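PDB 6A34: putative methylthioribose-1-phosphate isomerase from Pyrococcus horikoshii OT3, which probably catalyses the interconversion of 5-methylthioribose 1-phosphate and 5-methylthioribulose 1-phosphate in the methionine salvage pathway. Local coordinates for residues A[21-26]-A[38-43]. Sequence-based numbering, arbitrary orientation.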
loop_
_atom_site.group_PDB
_atom_site.type_symbol
_atom_site.label_atom_id
_atom_site.label_comp_id
_atom_site.label_asym_id
_atom_site.label_seq_id
_atom_site.Cartn_x
_atom_site.Cartn_y
_atom_site.Cartn_z
ATOM N N ASN A 21 5.980 13.288 39.676
ATOM C CA ASN A 21 5.989 14.716 40.128
ATOM C C ASN A 21 4.706 15.475 39.730
ATOM O O ASN A 21 4.784 16.596 39.195
ATOM C CB ASN A 21 7.124 15.518 39.490
ATOM C CG ASN A 21 8.454 14.813 39.562
ATOM O OD1 ASN A 21 9.090 14.585 38.526
ATOM N ND2 ASN A 21 8.857 14.456 40.773
ATOM N N LYS A 22 3.536 14.860 39.934
ATOM C CA LYS A 22 2.245 15.510 39.660
ATOM C C LYS A 22 2.139 15.944 38.196
ATOM O O LYS A 22 1.440 16.893 37.881
ATOM C CB LYS A 22 2.052 16.725 40.573
ATOM C CG LYS A 22 2.251 16.448 42.058
ATOM C CD LYS A 22 1.774 17.600 42.914
ATOM C CE LYS A 22 1.467 17.213 44.344
ATOM N NZ LYS A 22 2.674 17.274 45.197
ATOM N N SER A 23 2.806 15.215 37.297
ATOM C CA SER A 23 2.759 15.523 35.888
ATOM C C SER A 23 2.616 14.242 35.053
ATOM O O SER A 23 3.285 13.208 35.317
ATOM C CB SER A 23 3.978 16.315 35.513
ATOM O OG SER A 23 3.909 17.609 36.082
ATOM N N VAL A 24 1.741 14.311 34.045
ATOM C CA VAL A 24 1.605 13.250 33.062
ATOM C C VAL A 24 2.554 13.542 31.900
ATOM O O VAL A 24 2.519 14.622 31.321
ATOM C CB VAL A 24 0.154 13.097 32.579
ATOM C CG1 VAL A 24 0.026 11.978 31.558
ATOM C CG2 VAL A 24 -0.799 12.859 33.735
ATOM N N TYR A 25 3.424 12.584 31.588
ATOM C CA TYR A 25 4.393 12.728 30.484
ATOM C C TYR A 25 4.030 11.767 29.349
ATOM O O TYR A 25 3.870 10.614 29.605
ATOM C CB TYR A 25 5.814 12.416 30.960
ATOM C CG TYR A 25 6.388 13.336 32.018
ATOM C CD1 TYR A 25 5.996 13.242 33.347
ATOM C CD2 TYR A 25 7.388 14.249 31.711
ATOM C CE1 TYR A 25 6.545 14.052 34.331
ATOM C CE2 TYR A 25 7.950 15.066 32.683
ATOM C CZ TYR A 25 7.533 14.970 34.004
ATOM O OH TYR A 25 8.077 15.770 34.975
ATOM N N MET A 26 3.955 12.268 28.105
ATOM C CA MET A 26 3.564 11.491 26.921
ATOM C C MET A 26 4.560 11.735 25.784
ATOM O O MET A 26 4.866 12.895 25.426
ATOM C CB MET A 26 2.182 11.882 26.393
ATOM C CG MET A 26 1.091 11.834 27.414
ATOM S SD MET A 26 -0.472 12.219 26.632
ATOM C CE MET A 26 -1.580 12.355 28.034
ATOM N N VAL A 38 8.867 14.460 24.480
ATOM C CA VAL A 38 8.048 14.105 25.614
ATOM C C VAL A 38 7.369 15.369 26.145
ATOM O O VAL A 38 8.034 16.240 26.670
ATOM C CB VAL A 38 8.903 13.432 26.699
ATOM C CG1 VAL A 38 8.029 12.906 27.824
ATOM C CG2 VAL A 38 9.765 12.323 26.114
ATOM N N GLU A 39 6.054 15.465 25.947
ATOM C CA GLU A 39 5.246 16.546 26.469
ATOM C C GLU A 39 5.056 16.314 27.976
ATOM O O GLU A 39 5.089 15.163 28.420
ATOM C CB GLU A 39 3.879 16.620 25.781
ATOM C CG GLU A 39 3.915 16.937 24.293
ATOM C CD GLU A 39 4.682 18.177 23.846
ATOM O OE1 GLU A 39 4.992 19.046 24.705
ATOM O OE2 GLU A 39 4.981 18.256 22.630
ATOM N N LYS A 40 4.886 17.420 28.716
ATOM C CA LYS A 40 4.686 17.486 30.173
ATOM C C LYS A 40 3.360 18.208 30.435
ATOM O O LYS A 40 3.196 19.350 30.024
ATOM C CB LYS A 40 5.841 18.254 30.814
ATOM C CG LYS A 40 5.856 18.315 32.337
ATOM C CD LYS A 40 7.266 18.518 32.880
ATOM C CE LYS A 40 7.369 18.512 34.391
ATOM N NZ LYS A 40 7.139 19.857 34.963
ATOM N N PHE A 41 2.402 17.502 31.040
ATOM C CA PHE A 41 1.061 17.991 31.244
ATOM C C PHE A 41 0.748 17.998 32.742
ATOM O O PHE A 41 0.882 16.969 33.393
ATOM C CB PHE A 41 0.043 17.134 30.488
ATOM C CG PHE A 41 0.246 17.084 28.992
ATOM C CD1 PHE A 41 0.271 18.251 28.238
ATOM C CD2 PHE A 41 0.423 15.877 28.338
ATOM C CE1 PHE A 41 0.462 18.213 26.864
ATOM C CE2 PHE A 41 0.629 15.840 26.969
ATOM C CZ PHE A 41 0.627 17.006 26.233
ATOM N N SER A 42 0.260 19.150 33.228
ATOM C CA SER A 42 0.128 19.464 34.651
ATOM C C SER A 42 -1.327 19.744 35.060
ATOM O O SER A 42 -1.576 19.950 36.225
ATOM C CB SER A 42 1.017 20.631 34.985
ATOM O OG SER A 42 2.340 20.385 34.502
ATOM N N LYS A 43 -2.276 19.707 34.113
ATOM C CA LYS A 43 -3.715 19.927 34.403
ATOM C C LYS A 43 -4.547 18.866 33.681
ATOM O O LYS A 43 -4.133 18.380 32.626
ATOM C CB LYS A 43 -4.172 21.309 33.925
ATOM C CG LYS A 43 -3.267 22.466 34.332
ATOM C CD LYS A 43 -3.597 23.786 33.649
ATOM C CE LYS A 43 -2.367 24.657 33.472
ATOM N NZ LYS A 43 -2.711 26.094 33.360
#
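A beta hairpin with a long connection joins strands 23-27 and 38-41, the central strand and one outer strand of the small N-terminal antiparallel sheet. Val24 and Phe41 form a hydrogen-bonded pair, with Val24 N to Phe41 O and Phe41 N to Val24 O both 2.9 Å. Met26 and Glu39 repeat the pattern through Met26 N to Glu39 O at 3.1 Å and Glu39 N to Met26 O at 2.9 Å; between them Tyr25 and Lys40 make a non-hydrogen-bonded pair. On the face carrying Val24, Met26 and Phe41, helix 44-52 packs against all three side chains, and helix 59-76 also meets Val24 and Met26. On the other face the aliphatic chain of Lys40, its CG anti to the backbone N (chi1 -175°), runs alongside the Tyr25 ring in the same direction, bringing CD to 3.5 Å from Tyr25 CE2. Val38 CG1 comes to the edge of that ring and lies 3.9 Å from Tyr25 CB. Glu39 turns its end away from strand 23-27, and its OE2 accepts a hydrogen bond from Asn28 ND2 in the connection. On the face of Val24 and Phe41, the Met26 side chain crosses that of Phe41 at about a right angle in a Met-aromatic contact, its SD at the ring edge, 3.8 Å from Phe41 CE2.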